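Phospholyase (Arthrobacter aurescens, PDB 5G4I) is a pyridoxal-phosphate-dependent phospholyase of the class III aminotransferase family, probably eliminating phosphate from phosphoethanolamine rather than transferring its amino group. Local coordinates at residues Ser143-Tyr147 against Ser222-Leu226; Leu154-Thr158 against Gly168-Arg172; Pro382-Lys388 against Arg403-Asn409; Leu195-Asp199 against Gly236-Arg240. All blocks are in the same frame, centred on the assembly; numbering follows the deposited sequence.

Contact 1 of 4, residues Ser143-Tyr147 against Ser222-Leu226; sequences SDFSY and STEGL. With PLP (pyridoxal-5'-phosphate), chain C.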
loop_
_atom_site.group_PDB
_atom_site.type_symbol
_atom_site.label_atom_id
_atom_site.label_comp_id
_atom_site.label_asym_id
_atom_site.label_seq_id
_atom_site.Cartn_x
_atom_site.Cartn_y
_atom_site.Cartn_z
ATOM N N SER A 143 -3.647 22.698 0.938
ATOM C CA SER A 143 -4.852 23.495 0.872
ATOM C C SER A 143 -5.799 23.215 2.059
ATOM O O SER A 143 -5.720 22.139 2.679
ATOM C CB SER A 143 -5.637 23.196 -0.438
ATOM O OG SER A 143 -6.651 22.287 -0.220
ATOM N N ASP A 144 -6.688 24.178 2.319
ATOM C CA ASP A 144 -7.723 24.055 3.345
ATOM C C ASP A 144 -8.910 23.203 2.973
ATOM O O ASP A 144 -9.817 23.077 3.814
ATOM C CB ASP A 144 -8.176 25.420 3.845
ATOM C CG ASP A 144 -8.985 26.189 2.871
ATOM O OD1 ASP A 144 -9.335 25.773 1.748
ATOM O OD2 ASP A 144 -9.213 27.417 3.234
ATOM N N PHE A 145 -8.898 22.472 1.839
ATOM C CA PHE A 145 -9.947 21.460 1.587
ATOM C C PHE A 145 -9.344 20.380 0.645
ATOM O O PHE A 145 -9.709 20.274 -0.533
ATOM C CB PHE A 145 -11.264 22.090 1.082
ATOM C CG PHE A 145 -12.478 21.233 1.407
ATOM C CD1 PHE A 145 -12.960 21.237 2.678
ATOM C CD2 PHE A 145 -12.995 20.384 0.458
ATOM C CE1 PHE A 145 -14.058 20.413 3.028
ATOM C CE2 PHE A 145 -14.159 19.599 0.829
ATOM C CZ PHE A 145 -14.580 19.638 2.060
ATOM N N SER A 146 -8.413 19.612 1.221
ATOM C CA SER A 146 -7.633 18.608 0.438
ATOM C C SER A 146 -7.646 17.227 1.059
ATOM O O SER A 146 -7.961 17.043 2.249
ATOM C CB SER A 146 -6.189 19.070 0.236
ATOM O OG SER A 146 -5.564 19.427 1.421
ATOM N N TYR A 147 -7.248 16.236 0.249
ATOM C CA TYR A 147 -7.143 14.845 0.699
ATOM C C TYR A 147 -6.025 14.128 -0.085
ATOM O O TYR A 147 -6.044 14.083 -1.324
ATOM C CB TYR A 147 -8.468 14.081 0.574
ATOM C CG TYR A 147 -8.330 12.610 0.935
ATOM C CD1 TYR A 147 -8.159 12.209 2.244
ATOM C CD2 TYR A 147 -8.275 11.609 -0.062
ATOM C CE1 TYR A 147 -7.969 10.903 2.610
ATOM C CE2 TYR A 147 -8.144 10.267 0.293
ATOM C CZ TYR A 147 -7.982 9.908 1.614
ATOM O OH TYR A 147 -7.782 8.596 1.971
ATOM N N SER A 222 -9.037 19.522 -7.308
ATOM C CA SER A 222 -10.341 18.898 -7.492
ATOM C C SER A 222 -11.187 18.770 -6.252
ATOM O O SER A 222 -12.381 19.210 -6.258
ATOM C CB SER A 222 -10.196 17.569 -8.219
ATOM O OG SER A 222 -9.413 16.656 -7.494
ATOM N N THR A 223 -10.677 18.265 -5.133
ATOM C CA THR A 223 -11.424 18.169 -3.881
ATOM C C THR A 223 -11.935 19.564 -3.407
ATOM O O THR A 223 -12.985 19.669 -2.756
ATOM C CB THR A 223 -10.539 17.496 -2.800
ATOM O OG1 THR A 223 -10.151 16.218 -3.295
ATOM C CG2 THR A 223 -11.224 17.317 -1.444
ATOM N N GLU A 224 -11.096 20.588 -3.671
ATOM C CA GLU A 224 -11.353 21.980 -3.318
ATOM C C GLU A 224 -12.516 22.627 -4.132
ATOM O O GLU A 224 -12.956 23.754 -3.792
ATOM C CB GLU A 224 -10.097 22.807 -3.647
ATOM C CG GLU A 224 -8.874 22.558 -2.747
ATOM C CD GLU A 224 -8.007 21.392 -3.172
ATOM O OE1 GLU A 224 -8.351 20.607 -4.130
ATOM O OE2 GLU A 224 -6.923 21.204 -2.553
ATOM N N GLY A 225 -13.012 21.945 -5.155
ATOM C CA GLY A 225 -14.063 22.455 -6.091
ATOM C C GLY A 225 -13.615 22.776 -7.488
ATOM O O GLY A 225 -14.299 23.586 -8.183
ATOM N N LEU A 226 -12.505 22.260 -7.984
ATOM C CA LEU A 226 -11.941 22.493 -9.300
ATOM C C LEU A 226 -11.606 23.946 -9.603
ATOM O O LEU A 226 -12.267 24.651 -10.401
ATOM C CB LEU A 226 -12.851 21.874 -10.454
ATOM C CG LEU A 226 -12.775 20.391 -10.626
ATOM C CD1 LEU A 226 -13.891 19.936 -11.639
ATOM C CD2 LEU A 226 -11.391 19.954 -11.161
HETATM N N1 PLP C . -4.205 11.725 -3.410
HETATM C C2 PLP C . -5.201 12.024 -4.278
HETATM C C2A PLP C . -5.216 13.360 -4.973
HETATM C C3 PLP C . -6.278 11.038 -4.547
HETATM O O3 PLP C . -7.289 11.316 -5.415
HETATM C C4 PLP C . -6.211 9.743 -3.834
HETATM C C4A PLP C . -7.238 8.696 -4.036
HETATM C C5 PLP C . -5.069 9.539 -2.910
HETATM C C6 PLP C . -4.127 10.553 -2.754
HETATM C C5A PLP C . -4.928 8.243 -2.145
HETATM O O4P PLP C . -4.996 7.145 -3.051
HETATM P P PLP C . -5.152 5.640 -2.499
HETATM O O1P PLP C . -6.614 5.533 -2.138
HETATM O O2P PLP C . -4.734 4.779 -3.668
HETATM O O3P PLP C . -4.212 5.587 -1.319
HETATM O O HOH W 1 -8.184 14.439 -3.091
#
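S143 OG takes part in two hydrogen bonds, one to each segment: it donates to E224 OE2 across the contact at 2.6 Å and accepts F145 N from its own segment. The second bond, 3.1 Å between F145 N and S143 OG, is nearly straight at 163° and makes an ST turn. The two loops leave the C-terminal ends of parallel strands 140-143 and 214-217, where a fold type I PLP enzyme places its cofactor. The carboxylate of E224 offers OE2 on its anti side, 17° out of plane. The first torsion of E224 sets CG against F145 O at 3.3 Å, and the bend at chi2 (85°) then swings the carboxylate to S143. F145 presents a ring edge to the type I turn S222-G225: T223 O lies in the plane of the ring, 3.3 Å from CD2. T223 CG2 lies 3.4 Å from F145 O, and the F145 and T223 side chains cross at about a right angle. S146 OG ties the first loop to itself by donating to S143 O. P406 packs on F145, while Y147 borders the PLP pocket and meets F309 of the second subunit. Beside the cofactor, a water donates to Y147 O at 2.8 Å and also hydrogen-bonds T223 OG1, 2.7 Å away.

Contact 2 of 4, residues Leu154-Thr158 against Gly168-Arg172; sequences LAEIT and GAHVR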
loop_
_atom_site.group_PDB
_atom_site.type_symbol
_atom_site.label_atom_id
_atom_site.label_comp_id
_atom_site.label_asym_id
_atom_site.label_seq_id
_atom_site.Cartn_x
_atom_site.Cartn_y
_atom_site.Cartn_z
ATOM N N LEU A 154 -0.542 11.230 6.931
ATOM C CA LEU A 154 -1.492 11.901 6.040
ATOM C C LEU A 154 -2.787 12.367 6.754
ATOM O O LEU A 154 -3.334 13.429 6.465
ATOM C CB LEU A 154 -1.750 11.027 4.816
ATOM C CG LEU A 154 -0.533 10.828 3.887
ATOM C CD1 LEU A 154 -0.785 9.680 2.866
ATOM C CD2 LEU A 154 -0.091 12.067 3.150
ATOM N N ALA A 155 -3.296 11.561 7.690
ATOM C CA ALA A 155 -4.422 12.001 8.477
ATOM C C ALA A 155 -4.171 13.288 9.232
ATOM O O ALA A 155 -5.062 14.143 9.252
ATOM C CB ALA A 155 -4.797 10.892 9.481
ATOM N N GLU A 156 -2.943 13.437 9.739
ATOM C CA GLU A 156 -2.572 14.659 10.472
ATOM C C GLU A 156 -2.583 15.920 9.624
ATOM O O GLU A 156 -2.522 17.046 10.215
ATOM C CB GLU A 156 -1.203 14.465 11.156
ATOM C CG GLU A 156 -1.216 13.411 12.293
ATOM C CD GLU A 156 0.157 13.103 12.860
ATOM O OE1 GLU A 156 1.174 13.557 12.314
ATOM O OE2 GLU A 156 0.257 12.256 13.770
ATOM N N ILE A 157 -2.555 15.792 8.277
ATOM C CA ILE A 157 -2.543 16.986 7.397
ATOM C C ILE A 157 -3.865 17.148 6.660
ATOM O O ILE A 157 -4.024 18.063 5.865
ATOM C CB ILE A 157 -1.338 16.960 6.412
ATOM C CG1 ILE A 157 -1.575 16.003 5.217
ATOM C CG2 ILE A 157 -0.045 16.670 7.116
ATOM C CD1 ILE A 157 -0.467 15.941 4.185
ATOM N N THR A 158 -4.854 16.220 6.862
ATOM C CA THR A 158 -6.097 16.178 6.098
ATOM C C THR A 158 -7.099 17.285 6.489
ATOM O O THR A 158 -7.442 17.414 7.672
ATOM C CB THR A 158 -6.769 14.798 6.240
ATOM O OG1 THR A 158 -5.905 13.772 5.676
ATOM C CG2 THR A 158 -8.082 14.720 5.549
ATOM N N GLY A 168 -2.449 18.626 12.613
ATOM C CA GLY A 168 -1.146 18.691 13.265
ATOM C C GLY A 168 -0.619 20.091 13.504
ATOM O O GLY A 168 -0.850 20.992 12.670
ATOM N N ALA A 169 0.118 20.234 14.629
ATOM C CA ALA A 169 0.707 21.578 14.844
ATOM C C ALA A 169 1.736 21.968 13.806
ATOM O O ALA A 169 2.003 23.181 13.639
ATOM C CB ALA A 169 1.408 21.569 16.213
ATOM N N HIS A 170 2.287 20.993 13.083
ATOM C CA HIS A 170 3.285 21.238 12.023
ATOM C C HIS A 170 2.614 21.601 10.668
ATOM O O HIS A 170 3.356 21.670 9.645
ATOM C CB HIS A 170 4.216 20.026 11.853
ATOM C CG HIS A 170 3.474 18.760 11.446
ATOM N ND1 HIS A 170 2.616 18.080 12.324
ATOM C CD2 HIS A 170 3.470 18.074 10.290
ATOM C CE1 HIS A 170 2.081 17.045 11.660
ATOM N NE2 HIS A 170 2.607 17.005 10.450
ATOM N N VAL A 171 1.312 21.806 10.636
ATOM C CA VAL A 171 0.572 21.969 9.341
ATOM C C VAL A 171 0.029 23.407 9.317
ATOM O O VAL A 171 -0.579 23.870 10.320
ATOM C CB VAL A 171 -0.558 20.899 9.195
ATOM C CG1 VAL A 171 -1.242 21.012 7.825
ATOM C CG2 VAL A 171 0.019 19.536 9.482
ATOM N N ARG A 172 0.066 24.041 8.123
ATOM C CA ARG A 172 -0.719 25.227 7.833
ATOM C C ARG A 172 -1.551 25.010 6.592
ATOM O O ARG A 172 -0.963 24.617 5.545
ATOM C CB ARG A 172 0.152 26.517 7.721
ATOM C CG ARG A 172 0.928 26.883 9.006
ATOM C CD ARG A 172 0.012 27.315 10.180
ATOM N NE ARG A 172 0.851 27.682 11.340
ATOM C CZ ARG A 172 1.326 26.801 12.196
ATOM N NH1 ARG A 172 1.141 25.492 12.092
ATOM N NH2 ARG A 172 2.256 27.154 13.141
#
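At chi1 78° I157 carries CG1 between its backbone N and carbonyl carbon, and this leaves the CG2 branch to meet V171 CG2 at 3.7 Å. The two side chains cross at about a right angle. H170 takes a similar first torsion, 61°, which folds its imidazole back over V171, so that V171 CG2 sits 3.7 Å above the centre of one ring face, a CH-pi arrangement within the segment. The contact joins the turn that follows helix 152-155 to the start of strand 171-174, within the beta-alpha-beta unit made of strand 140-143, helix 152-155 and strand 171-174. The polar link between the segments is a backbone bond: G168 N donates to E156 O at 2.9 Å, close to straight at 167° and in the carbonyl plane. V171 CG2 also approaches this oxygen, 3.6 Å from E156 O, and so joins the polar link to the apolar patch. Further out, the extended E156 chain brings OE1 to 3.7 Å from H170 CE1, the carboxylate plane standing steeply to the ring; a protonated imidazole would probably feel some attraction there. Each segment contains a type I turn, A155-T158 and G168-V171, the latter closed by V171 N on G168 O. I157 rests on V140 and V142 of the neighbouring strand 140-143, and V171 on V142. Just before the turn A155-T158, L154 O receives T158 OG1 at 2.7 Å and I157 N at 3.1 Å from opposite faces of its carbonyl plane.

Contact 3 of 4, residues Pro382-Lys388 against Arg403-Asn409; sequences PAPALTK and RVGPHDN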
loop_
_atom_site.group_PDB
_atom_site.type_symbol
_atom_site.label_atom_id
_atom_site.label_comp_id
_atom_site.label_asym_id
_atom_site.label_seq_id
_atom_site.Cartn_x
_atom_site.Cartn_y
_atom_site.Cartn_z
ATOM N N PRO A 382 -24.629 28.437 -3.215
ATOM C CA PRO A 382 -24.446 26.987 -3.465
ATOM C C PRO A 382 -25.679 26.204 -3.202
ATOM O O PRO A 382 -26.403 26.474 -2.207
ATOM C CB PRO A 382 -23.334 26.599 -2.490
ATOM C CG PRO A 382 -22.500 27.861 -2.448
ATOM C CD PRO A 382 -23.486 29.009 -2.472
ATOM N N ALA A 383 -26.005 25.253 -4.077
ATOM C CA ALA A 383 -27.172 24.428 -3.954
ATOM C C ALA A 383 -26.891 22.919 -3.889
ATOM O O ALA A 383 -27.161 22.181 -4.828
ATOM C CB ALA A 383 -28.105 24.752 -5.093
ATOM N N PRO A 384 -26.422 22.449 -2.725
ATOM C CA PRO A 384 -26.130 21.038 -2.561
ATOM C C PRO A 384 -27.309 20.137 -2.766
ATOM O O PRO A 384 -27.193 19.056 -3.344
ATOM C CB PRO A 384 -25.495 20.946 -1.170
ATOM C CG PRO A 384 -25.892 22.223 -0.460
ATOM C CD PRO A 384 -25.952 23.248 -1.546
ATOM N N ALA A 385 -28.510 20.533 -2.282
ATOM C CA ALA A 385 -29.620 19.617 -2.470
ATOM C C ALA A 385 -30.022 19.424 -3.977
ATOM O O ALA A 385 -30.402 18.341 -4.353
ATOM C CB ALA A 385 -30.899 20.111 -1.688
ATOM N N LEU A 386 -29.924 20.515 -4.772
ATOM C CA LEU A 386 -30.203 20.447 -6.220
ATOM C C LEU A 386 -29.089 19.557 -6.919
ATOM O O LEU A 386 -29.380 18.777 -7.849
ATOM C CB LEU A 386 -30.226 21.803 -6.888
ATOM C CG LEU A 386 -31.334 22.833 -6.452
ATOM C CD1 LEU A 386 -31.373 24.085 -7.236
ATOM C CD2 LEU A 386 -32.668 22.121 -6.459
ATOM N N THR A 387 -27.884 19.673 -6.404
ATOM C CA THR A 387 -26.757 18.824 -6.937
ATOM C C THR A 387 -27.056 17.361 -6.754
ATOM O O THR A 387 -26.861 16.548 -7.653
ATOM C CB THR A 387 -25.378 19.246 -6.257
ATOM O OG1 THR A 387 -25.199 20.642 -6.320
ATOM C CG2 THR A 387 -24.183 18.613 -6.978
ATOM N N LYS A 388 -27.557 16.946 -5.560
ATOM C CA LYS A 388 -27.907 15.566 -5.300
ATOM C C LYS A 388 -29.022 15.058 -6.225
ATOM O O LYS A 388 -29.039 13.933 -6.725
ATOM C CB LYS A 388 -28.268 15.387 -3.793
ATOM C CG LYS A 388 -28.731 14.033 -3.450
ATOM C CD LYS A 388 -27.680 13.008 -3.513
ATOM C CE LYS A 388 -28.149 11.695 -2.808
ATOM N NZ LYS A 388 -27.273 10.625 -3.270
ATOM N N ARG A 403 -20.012 14.443 -7.303
ATOM C CA ARG A 403 -19.750 15.854 -6.933
ATOM C C ARG A 403 -18.552 16.037 -6.022
ATOM O O ARG A 403 -18.088 15.029 -5.403
ATOM C CB ARG A 403 -20.971 16.487 -6.254
ATOM C CG ARG A 403 -21.430 15.717 -5.038
ATOM C CD ARG A 403 -22.538 16.457 -4.245
ATOM N NE ARG A 403 -23.194 15.590 -3.248
ATOM C CZ ARG A 403 -24.268 15.981 -2.523
ATOM N NH1 ARG A 403 -24.776 17.252 -2.615
ATOM N NH2 ARG A 403 -24.858 15.110 -1.705
ATOM N N VAL A 404 -18.067 17.259 -5.948
ATOM C CA VAL A 404 -16.937 17.641 -5.118
ATOM C C VAL A 404 -17.177 19.013 -4.518
ATOM O O VAL A 404 -18.079 19.751 -4.932
ATOM C CB VAL A 404 -15.564 17.699 -5.915
ATOM C CG1 VAL A 404 -15.020 16.345 -6.139
ATOM C CG2 VAL A 404 -15.587 18.490 -7.164
ATOM N N GLY A 405 -16.249 19.448 -3.654
ATOM C CA GLY A 405 -16.154 20.801 -3.144
ATOM C C GLY A 405 -16.644 20.966 -1.685
ATOM O O GLY A 405 -17.507 20.186 -1.253
ATOM N N PRO A 406 -16.189 22.058 -1.040
ATOM C CA PRO A 406 -16.563 22.302 0.354
ATOM C C PRO A 406 -18.052 22.615 0.577
ATOM O O PRO A 406 -18.595 22.365 1.704
ATOM C CB PRO A 406 -15.690 23.477 0.717
ATOM C CG PRO A 406 -15.337 24.154 -0.533
ATOM C CD PRO A 406 -15.218 23.032 -1.521
ATOM N N HIS A 407 -18.753 23.047 -0.461
ATOM C CA HIS A 407 -20.197 23.240 -0.364
ATOM C C HIS A 407 -20.994 22.150 -1.051
ATOM O O HIS A 407 -22.215 22.258 -1.242
ATOM C CB HIS A 407 -20.565 24.611 -0.891
ATOM C CG HIS A 407 -19.747 25.733 -0.314
ATOM N ND1 HIS A 407 -19.798 26.070 1.028
ATOM C CD2 HIS A 407 -18.840 26.564 -0.877
ATOM C CE1 HIS A 407 -18.958 27.066 1.255
ATOM N NE2 HIS A 407 -18.368 27.382 0.119
ATOM N N ASP A 408 -20.345 21.043 -1.481
ATOM C CA ASP A 408 -21.014 19.872 -2.002
ATOM C C ASP A 408 -21.909 20.179 -3.225
ATOM O O ASP A 408 -22.961 19.516 -3.434
ATOM C CB ASP A 408 -21.832 19.190 -0.873
ATOM C CG ASP A 408 -21.464 17.781 -0.653
ATOM O OD1 ASP A 408 -20.669 17.164 -1.432
ATOM O OD2 ASP A 408 -21.995 17.269 0.330
ATOM N N ASN A 409 -21.437 21.088 -4.069
ATOM C CA ASN A 409 -22.231 21.580 -5.208
ATOM C C ASN A 409 -21.529 21.655 -6.553
ATOM O O ASN A 409 -22.025 22.318 -7.461
ATOM C CB ASN A 409 -22.826 22.952 -4.864
ATOM C CG ASN A 409 -21.795 24.045 -4.902
ATOM O OD1 ASN A 409 -20.730 23.893 -4.279
ATOM N ND2 ASN A 409 -22.042 25.120 -5.570
#
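R403 lays its guanidinium beside the first turn of helix 384-396, with K388 CA over one face and D408 CG of its own segment over the opposite face, 3.6 Å above the plane. The chain runs extended from CG to NE after a first torsion of 56°, which carries its CD past T387 CG2 at 3.9 Å. At the far end NH1 donates to D408 O at 3.0 Å; the bond is bent to 146°, and the acceptor lies 22° out of the guanidinium plane. The D408 carboxylate adds charge alone, since OD1 stands well outside that plane and no N-H points at it. This fixes the arginine against the turn G405-D408, a type I turn, while P384 and the T387 methyl give apolar contacts from the helix. P384 CB meets H407 O at 3.5 Å. P382 CB touches both H407 CB, at 3.8 Å, and N409 ND2, at 3.7 Å. T387 OG1 nears N409 CA at 3.3 Å, but its hydrogen bond goes back to A383 O, which it shares with T387 N; A383 is the N-cap of the helix. The polar ends of K388 and N409 are satisfied elsewhere, by E392 and by I373 O. The turn belongs to the hairpin of antiparallel strands 399-404 and 410-413, and helix 384-396 begins beside it, with T387 reaching over to L411 of strand 410-413 and to I373 of strand 368-373.

Contact 4 of 4, residues Leu195-Asp199 against Gly236-Arg240; sequences LADVD and GVATR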
loop_
_atom_site.group_PDB
_atom_site.type_symbol
_atom_site.label_atom_id
_atom_site.label_comp_id
_atom_site.label_asym_id
_atom_site.label_seq_id
_atom_site.Cartn_x
_atom_site.Cartn_y
_atom_site.Cartn_z
ATOM N N LEU A 195 -0.507 35.423 -1.797
ATOM C CA LEU A 195 0.900 35.217 -1.552
ATOM C C LEU A 195 1.314 35.753 -0.170
ATOM O O LEU A 195 2.197 35.194 0.489
ATOM C CB LEU A 195 1.782 35.772 -2.676
ATOM C CG LEU A 195 1.698 34.971 -4.021
ATOM C CD1 LEU A 195 2.464 35.778 -5.107
ATOM C CD2 LEU A 195 2.250 33.571 -3.891
ATOM N N ALA A 196 0.615 36.819 0.266
ATOM C CA ALA A 196 0.884 37.282 1.664
ATOM C C ALA A 196 0.442 36.285 2.696
ATOM O O ALA A 196 1.120 36.120 3.757
ATOM C CB ALA A 196 0.166 38.635 1.902
ATOM N N ASP A 197 -0.649 35.573 2.433
ATOM C CA ASP A 197 -1.061 34.491 3.313
ATOM C C ASP A 197 0.017 33.348 3.366
ATOM O O ASP A 197 0.270 32.740 4.446
ATOM C CB ASP A 197 -2.385 33.839 2.852
ATOM C CG ASP A 197 -3.631 34.666 3.026
ATOM O OD1 ASP A 197 -3.575 35.748 3.571
ATOM O OD2 ASP A 197 -4.708 34.119 2.531
ATOM N N VAL A 198 0.667 33.054 2.219
ATOM C CA VAL A 198 1.735 32.078 2.184
ATOM C C VAL A 198 2.949 32.591 3.042
ATOM O O VAL A 198 3.525 31.770 3.850
ATOM C CB VAL A 198 2.205 31.743 0.749
ATOM C CG1 VAL A 198 3.391 30.853 0.698
ATOM C CG2 VAL A 198 1.070 31.146 -0.051
ATOM N N ASP A 199 3.360 33.863 2.867
ATOM C CA ASP A 199 4.411 34.461 3.686
ATOM C C ASP A 199 4.124 34.264 5.203
ATOM O O ASP A 199 5.017 33.787 5.959
ATOM C CB ASP A 199 4.512 35.947 3.460
ATOM C CG ASP A 199 4.947 36.362 2.019
ATOM O OD1 ASP A 199 5.671 35.563 1.359
ATOM O OD2 ASP A 199 4.632 37.576 1.725
ATOM N N GLY A 236 5.062 31.347 -7.319
ATOM C CA GLY A 236 5.374 32.169 -6.099
ATOM C C GLY A 236 5.500 31.301 -4.830
ATOM O O GLY A 236 6.365 31.568 -3.955
ATOM N N VAL A 237 4.613 30.331 -4.700
ATOM C CA VAL A 237 4.692 29.378 -3.574
ATOM C C VAL A 237 5.969 28.622 -3.632
ATOM O O VAL A 237 6.703 28.499 -2.619
ATOM C CB VAL A 237 3.449 28.438 -3.504
ATOM C CG1 VAL A 237 3.675 27.390 -2.407
ATOM C CG2 VAL A 237 2.178 29.188 -3.301
ATOM N N ALA A 238 6.363 28.044 -4.795
ATOM C CA ALA A 238 7.601 27.360 -4.948
ATOM C C ALA A 238 8.875 28.184 -4.583
ATOM O O ALA A 238 9.722 27.669 -3.865
ATOM C CB ALA A 238 7.715 26.787 -6.410
ATOM N N THR A 239 8.888 29.438 -5.058
ATOM C CA THR A 239 10.048 30.282 -4.721
ATOM C C THR A 239 10.166 30.473 -3.186
ATOM O O THR A 239 11.270 30.296 -2.622
ATOM C CB THR A 239 9.872 31.608 -5.426
ATOM O OG1 THR A 239 9.898 31.374 -6.874
ATOM C CG2 THR A 239 11.004 32.536 -5.030
ATOM N N ARG A 240 9.005 30.727 -2.564
ATOM C CA ARG A 240 9.006 30.996 -1.065
ATOM C C ARG A 240 9.361 29.719 -0.258
ATOM O O ARG A 240 10.131 29.717 0.673
ATOM C CB ARG A 240 7.678 31.547 -0.644
ATOM C CG ARG A 240 7.443 32.998 -1.159
ATOM C CD ARG A 240 5.951 33.391 -1.126
ATOM N NE ARG A 240 5.679 34.792 -1.427
ATOM C CZ ARG A 240 5.764 35.301 -2.645
ATOM N NH1 ARG A 240 6.075 34.554 -3.699
ATOM N NH2 ARG A 240 5.519 36.625 -2.818
HETATM O O HOH W 2 4.560 38.404 -0.826
#
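This is a helix-helix contact on one flank of the mixed sheet of the PLP-binding fold that contains strands 140-143, 171-174, 214-217 and 247-251. It lies between the two near-parallel helices 187-207 and 233-243, each the helix of a beta-alpha-beta crossover between parallel strands. The axes of the short segments come within 10.4 Å and cross at -20°; L195, V198 and D199 meet G236, V237 and R240. The buried part is apolar: V198 CG2 and V237 CG2 touch at 4.0 Å, with the side chains about perpendicular, and L195 CD2 reaches over G236 and toward V237 CG2. Y233, on the same helix as V237, also packs against L195 and V198. R240 covers the outer side of this patch. Its chain is extended from CG to NE, carrying CD to 4.0 Å from V198 CG1, and chi4 of 74° then turns the guanidinium so that L195 CB lies over one face, toward the rim. The edge of the same group does the polar work. NE donates to D199 OD1 at 2.9 Å, a bent salt bridge that approaches the oxygen on its syn side but well out of the carboxylate plane. NH1 turns back to its own helix and binds G236 O at 3.0 Å, on the opposite carbonyl face from R240 N; this internal bond helps fix the rotation of the guanidinium. The carboxylate and guanidinium planes are about 19° apart, and one water completes the pairing: it donates to D199 OD2 at 2.7 Å and accepts from R240 NH2 at 2.8 Å.

From the N terminus, contact 1 opens at 143-147, just after strand 140-143. Contact 2 opens after contact 1 and closes before it, so the short loop between 154-158 and 168-172 lies wholly within the longer one ended at 222-226. Contact 4 opens at 195-199 while contact 1 is still open and closes later at 236-240, so these two cross. Contact 3 follows in series near the C terminus. Contacts 1, 2 and 4 tie loops and helices around the mixed sheet containing strands 140-143, 171-174, 214-217 and 247-251, whereas contact 3 belongs to the other. The two regions meet where P406 packs on F145 and against E224 O; contacts 3 and 4, centres about 30 Å apart, do not touch.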